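Chorismatase (Streptomyces hygroscopicus, PDB 4BPS) hydrolyses chorismate to pyruvate and a dihydroxycyclohexadiene carboxylate, which is used in making the immunosuppressants FK506 and FK520. Local coordinates at residues A[199-211]-A[269-283]. Sequence-based numbering, arbitrary orientation.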
loop_
_atom_site.group_PDB
_atom_site.type_symbol
_atom_site.label_atom_id
_atom_site.label_comp_id
_atom_site.label_asym_id
_atom_site.label_seq_id
_atom_site.Cartn_x
_atom_site.Cartn_y
_atom_site.Cartn_z
ATOM N N GLY A 199 -13.944 -12.104 -10.040
ATOM C CA GLY A 199 -14.922 -11.173 -9.512
ATOM C C GLY A 199 -14.618 -9.720 -9.805
ATOM O O GLY A 199 -13.955 -9.378 -10.795
ATOM N N VAL A 200 -15.120 -8.858 -8.938
ATOM C CA VAL A 200 -15.127 -7.428 -9.172
ATOM C C VAL A 200 -13.854 -6.795 -8.611
ATOM O O VAL A 200 -13.558 -6.945 -7.418
ATOM C CB VAL A 200 -16.339 -6.794 -8.467
ATOM C CG1 VAL A 200 -16.383 -5.287 -8.725
ATOM C CG2 VAL A 200 -17.633 -7.471 -8.918
ATOM N N ARG A 201 -13.122 -6.085 -9.463
ATOM C CA ARG A 201 -11.946 -5.339 -9.047
ATOM C C ARG A 201 -11.963 -4.086 -9.907
ATOM O O ARG A 201 -11.689 -4.134 -11.112
ATOM C CB ARG A 201 -10.663 -6.158 -9.255
ATOM C CG ARG A 201 -9.374 -5.500 -8.707
ATOM C CD ARG A 201 -8.770 -4.390 -9.622
ATOM N NE ARG A 201 -8.730 -4.692 -11.076
ATOM C CZ ARG A 201 -7.768 -5.406 -11.660
ATOM N NH1 ARG A 201 -6.729 -5.832 -10.924
ATOM N NH2 ARG A 201 -7.734 -5.624 -12.992
ATOM N N ILE A 202 -12.358 -2.965 -9.302
ATOM C CA ILE A 202 -12.550 -1.706 -10.034
ATOM C C ILE A 202 -11.509 -0.705 -9.567
ATOM O O ILE A 202 -11.487 -0.308 -8.407
ATOM C CB ILE A 202 -13.966 -1.140 -9.807
ATOM C CG1 ILE A 202 -15.043 -2.111 -10.314
ATOM C CG2 ILE A 202 -14.104 0.219 -10.513
ATOM C CD1 ILE A 202 -16.454 -1.771 -9.826
ATOM N N ASN A 203 -10.625 -0.304 -10.470
ATOM C CA ASN A 203 -9.616 0.702 -10.138
ATOM C C ASN A 203 -10.217 2.083 -10.338
ATOM O O ASN A 203 -10.923 2.341 -11.322
ATOM C CB ASN A 203 -8.363 0.471 -10.966
ATOM C CG ASN A 203 -7.647 -0.795 -10.555
ATOM O OD1 ASN A 203 -7.663 -1.171 -9.390
ATOM N ND2 ASN A 203 -7.027 -1.465 -11.515
ATOM N N ILE A 204 -9.924 2.968 -9.394
ATOM C CA ILE A 204 -10.572 4.261 -9.290
ATOM C C ILE A 204 -9.536 5.367 -9.347
ATOM O O ILE A 204 -8.512 5.322 -8.644
ATOM C CB ILE A 204 -11.375 4.332 -7.956
ATOM C CG1 ILE A 204 -12.444 3.223 -7.953
ATOM C CG2 ILE A 204 -12.011 5.698 -7.777
ATOM C CD1 ILE A 204 -12.909 2.808 -6.551
ATOM N N GLU A 205 -9.825 6.372 -10.175
ATOM C CA GLU A 205 -8.994 7.577 -10.265
ATOM C C GLU A 205 -9.620 8.726 -9.468
ATOM O O GLU A 205 -10.771 8.636 -9.019
ATOM C CB GLU A 205 -8.775 7.989 -11.728
ATOM C CG GLU A 205 -7.982 6.955 -12.512
ATOM C CD GLU A 205 -6.588 6.734 -11.939
ATOM O OE1 GLU A 205 -5.745 7.671 -11.969
ATOM O OE2 GLU A 205 -6.333 5.621 -11.418
ATOM N N ASN A 206 -8.855 9.806 -9.305
ATOM C CA ASN A 206 -9.269 11.014 -8.562
ATOM C C ASN A 206 -9.404 12.128 -9.576
ATOM O O ASN A 206 -8.438 12.443 -10.233
ATOM C CB ASN A 206 -8.143 11.383 -7.562
ATOM C CG ASN A 206 -8.348 12.723 -6.803
ATOM O OD1 ASN A 206 -8.990 13.668 -7.266
ATOM N ND2 ASN A 206 -7.751 12.786 -5.606
ATOM N N PRO A 207 -10.578 12.764 -9.706
ATOM C CA PRO A 207 -10.781 13.753 -10.785
ATOM C C PRO A 207 -9.903 15.013 -10.862
ATOM O O PRO A 207 -9.901 15.728 -11.877
ATOM C CB PRO A 207 -12.225 14.225 -10.535
ATOM C CG PRO A 207 -12.858 13.268 -9.746
ATOM C CD PRO A 207 -11.827 12.497 -8.974
ATOM N N ALA A 208 -9.218 15.322 -9.783
ATOM C CA ALA A 208 -8.302 16.489 -9.758
ATOM C C ALA A 208 -6.840 16.072 -9.607
ATOM O O ALA A 208 -5.989 16.916 -9.271
ATOM C CB ALA A 208 -8.707 17.441 -8.639
ATOM N N VAL A 209 -6.549 14.791 -9.855
ATOM C CA VAL A 209 -5.179 14.292 -9.736
ATOM C C VAL A 209 -4.868 13.519 -10.999
ATOM O O VAL A 209 -5.666 12.690 -11.451
ATOM C CB VAL A 209 -4.997 13.421 -8.468
ATOM C CG1 VAL A 209 -3.619 12.768 -8.434
ATOM C CG2 VAL A 209 -5.181 14.295 -7.211
ATOM N N LEU A 210 -3.708 13.803 -11.579
ATOM C CA LEU A 210 -3.314 13.150 -12.807
ATOM C C LEU A 210 -3.032 11.661 -12.553
ATOM O O LEU A 210 -2.382 11.294 -11.578
ATOM C CB LEU A 210 -2.058 13.838 -13.354
ATOM C CG LEU A 210 -1.565 13.397 -14.737
ATOM C CD1 LEU A 210 -2.604 13.617 -15.838
ATOM C CD2 LEU A 210 -0.268 14.121 -15.071
ATOM N N THR A 211 -3.492 10.808 -13.463
ATOM C CA THR A 211 -3.177 9.378 -13.406
ATOM C C THR A 211 -1.670 9.178 -13.351
ATOM O O THR A 211 -0.928 9.775 -14.145
ATOM C CB THR A 211 -3.800 8.703 -14.620
ATOM O OG1 THR A 211 -5.225 8.781 -14.478
ATOM C CG2 THR A 211 -3.409 7.248 -14.756
ATOM N N ASN A 269 -8.118 14.925 -0.894
ATOM C CA ASN A 269 -8.010 14.003 -2.022
ATOM C C ASN A 269 -8.636 12.654 -1.667
ATOM O O ASN A 269 -9.360 12.045 -2.478
ATOM C CB ASN A 269 -6.550 13.807 -2.410
ATOM C CG ASN A 269 -6.028 14.922 -3.324
ATOM O OD1 ASN A 269 -6.768 15.446 -4.153
ATOM N ND2 ASN A 269 -4.727 15.215 -3.238
HETATM N N MSE A 270 -8.404 12.167 -0.448
HETATM C CA MSE A 270 -9.014 10.923 -0.016
HETATM C C MSE A 270 -10.542 11.047 -0.034
HETATM O O MSE A 270 -11.233 10.141 -0.505
HETATM C CB MSE A 270 -8.491 10.581 1.382
HETATM C CG MSE A 270 -9.143 9.371 2.010
HETATM SE SE MSE A 270 -8.341 8.862 3.717
HETATM C CE MSE A 270 -6.851 7.801 3.051
ATOM N N ALA A 271 -11.066 12.169 0.472
ATOM C CA ALA A 271 -12.520 12.372 0.491
ATOM C C ALA A 271 -13.071 12.423 -0.922
ATOM O O ALA A 271 -14.154 11.905 -1.182
ATOM C CB ALA A 271 -12.877 13.636 1.254
ATOM N N ARG A 272 -12.328 13.011 -1.849
ATOM C CA ARG A 272 -12.824 13.119 -3.220
ATOM C C ARG A 272 -12.883 11.743 -3.877
ATOM O O ARG A 272 -13.845 11.420 -4.575
ATOM C CB ARG A 272 -11.967 14.072 -4.054
ATOM C CG ARG A 272 -12.668 14.438 -5.353
ATOM C CD ARG A 272 -11.852 15.327 -6.277
ATOM N NE ARG A 272 -11.394 16.480 -5.529
ATOM C CZ ARG A 272 -10.164 16.620 -5.062
ATOM N NH1 ARG A 272 -9.858 17.667 -4.314
ATOM N NH2 ARG A 272 -9.230 15.722 -5.333
ATOM N N VAL A 273 -11.861 10.924 -3.658
ATOM C CA VAL A 273 -11.765 9.630 -4.297
ATOM C C VAL A 273 -12.925 8.731 -3.892
ATOM O O VAL A 273 -13.463 7.973 -4.695
ATOM C CB VAL A 273 -10.425 8.980 -3.922
ATOM C CG1 VAL A 273 -10.425 7.502 -4.227
ATOM C CG2 VAL A 273 -9.312 9.671 -4.663
ATOM N N ILE A 274 -13.291 8.802 -2.608
ATOM C CA ILE A 274 -14.327 7.914 -2.054
ATOM C C ILE A 274 -15.735 8.521 -2.063
ATOM O O ILE A 274 -16.680 7.872 -1.611
ATOM C CB ILE A 274 -13.959 7.444 -0.617
ATOM C CG1 ILE A 274 -14.115 8.600 0.396
ATOM C CG2 ILE A 274 -12.562 6.816 -0.620
ATOM C CD1 ILE A 274 -13.741 8.252 1.837
ATOM N N GLY A 275 -15.881 9.733 -2.588
ATOM C CA GLY A 275 -17.157 10.423 -2.570
ATOM C C GLY A 275 -18.164 9.814 -3.514
ATOM O O GLY A 275 -17.804 9.193 -4.508
ATOM N N ALA A 276 -19.435 10.031 -3.198
ATOM C CA ALA A 276 -20.550 9.437 -3.920
ATOM C C ALA A 276 -20.442 9.602 -5.434
ATOM O O ALA A 276 -20.631 8.620 -6.159
ATOM C CB ALA A 276 -21.874 10.027 -3.427
ATOM N N GLU A 277 -20.178 10.811 -5.908
ATOM C CA GLU A 277 -20.231 11.019 -7.335
ATOM C C GLU A 277 -19.020 10.408 -8.027
ATOM O O GLU A 277 -19.162 9.893 -9.133
ATOM C CB GLU A 277 -20.392 12.513 -7.663
ATOM C CG GLU A 277 -20.457 12.856 -9.139
ATOM C CD GLU A 277 -21.610 12.252 -9.890
ATOM O OE1 GLU A 277 -22.575 11.762 -9.278
ATOM O OE2 GLU A 277 -21.557 12.292 -11.144
ATOM N N ASN A 278 -17.846 10.431 -7.396
ATOM C CA ASN A 278 -16.699 9.790 -8.023
ATOM C C ASN A 278 -16.919 8.285 -8.098
ATOM O O ASN A 278 -16.618 7.648 -9.114
ATOM C CB ASN A 278 -15.387 10.088 -7.273
ATOM C CG ASN A 278 -14.176 9.680 -8.077
ATOM O OD1 ASN A 278 -14.047 10.064 -9.231
ATOM N ND2 ASN A 278 -13.311 8.857 -7.493
ATOM N N LEU A 279 -17.437 7.705 -7.020
ATOM C CA LEU A 279 -17.668 6.266 -7.021
ATOM C C LEU A 279 -18.730 5.899 -8.067
ATOM O O LEU A 279 -18.541 4.950 -8.832
ATOM C CB LEU A 279 -18.004 5.773 -5.612
ATOM C CG LEU A 279 -16.813 5.837 -4.635
ATOM C CD1 LEU A 279 -17.199 5.197 -3.326
ATOM C CD2 LEU A 279 -15.533 5.205 -5.162
ATOM N N ARG A 280 -19.801 6.697 -8.158
ATOM C CA ARG A 280 -20.828 6.453 -9.164
ATOM C C ARG A 280 -20.239 6.453 -10.560
ATOM O O ARG A 280 -20.592 5.614 -11.377
ATOM C CB ARG A 280 -21.947 7.514 -9.073
ATOM C CG ARG A 280 -23.152 7.235 -10.013
ATOM C CD ARG A 280 -24.168 8.418 -10.103
ATOM N NE ARG A 280 -23.632 9.569 -10.840
ATOM C CZ ARG A 280 -23.646 9.686 -12.168
ATOM N NH1 ARG A 280 -24.187 8.726 -12.923
ATOM N NH2 ARG A 280 -23.111 10.753 -12.753
ATOM N N ARG A 281 -19.358 7.414 -10.831
ATOM C CA ARG A 281 -18.746 7.547 -12.147
ATOM C C ARG A 281 -17.851 6.345 -12.467
ATOM O O ARG A 281 -17.554 6.101 -13.635
ATOM C CB ARG A 281 -18.002 8.894 -12.266
ATOM C CG ARG A 281 -18.942 10.128 -12.537
ATOM C CD ARG A 281 -18.260 11.516 -12.382
ATOM N NE ARG A 281 -19.121 12.642 -12.803
ATOM C CZ ARG A 281 -19.160 13.165 -14.042
ATOM N NH1 ARG A 281 -18.379 12.642 -14.997
ATOM N NH2 ARG A 281 -19.995 14.203 -14.354
ATOM N N HIS A 282 -17.425 5.601 -11.444
ATOM C CA HIS A 282 -16.633 4.373 -11.642
ATOM C C HIS A 282 -17.477 3.099 -11.505
ATOM O O HIS A 282 -16.929 1.994 -11.495
ATOM C CB HIS A 282 -15.469 4.327 -10.642
ATOM C CG HIS A 282 -14.383 5.302 -10.960
ATOM N ND1 HIS A 282 -14.456 6.635 -10.611
ATOM C CD2 HIS A 282 -13.203 5.149 -11.613
ATOM C CE1 HIS A 282 -13.359 7.255 -11.018
ATOM N NE2 HIS A 282 -12.582 6.377 -11.628
ATOM N N GLY A 283 -18.798 3.238 -11.382
ATOM C CA GLY A 283 -19.673 2.078 -11.331
ATOM C C GLY A 283 -19.873 1.474 -9.954
ATOM O O GLY A 283 -20.370 0.362 -9.844
#
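Asn206 OD1 is gripped by two donors: Arg272 NH2 at 2.8 Å, in the carbonyl plane and on a lone pair, and the backbone N of Ala208, which closes an Asx turn. A chi1 of 174° swings CG of Asn206 away from the backbone N and toward helix 259-274, where ND2 gives a hydrogen bond to Asn269 OD1 from above that carbonyl plane (3.2 Å). Arg272 NH2 also reaches Asn269 OD1, at 2.7 Å, while Ala208 CB lies over one guanidinium face. Replacing Asn206 by an alanine is likely to leave Arg272 NH2 and Ala208 N without this acceptor, and Asn269 OD1 without one donor, although the turn's backbone bond would remain. One residue back, Asn278 ND2 donates to Glu205 O (3.0 Å) and to Val273 O (2.9 Å), so one amide holds the loop to helix 276-281 and that helix to 259-274. Ile204 CG2 sits over the centre of the His282 ring, a CH-pi contact 3.8 Å from the centroid, and Ile204 CD1 meets Leu279 CD2; a hydrogen bond from His282 ND1 to Asn278 O fixes the ring's rotation. Strand 201-204, paired with 229-232, thus packs on both helices, with Val209 touching substrate-binding Arg228 and Asn269 ND2 hydrogen-bonded to Ala246 O and Ile248 O of strand 239-249.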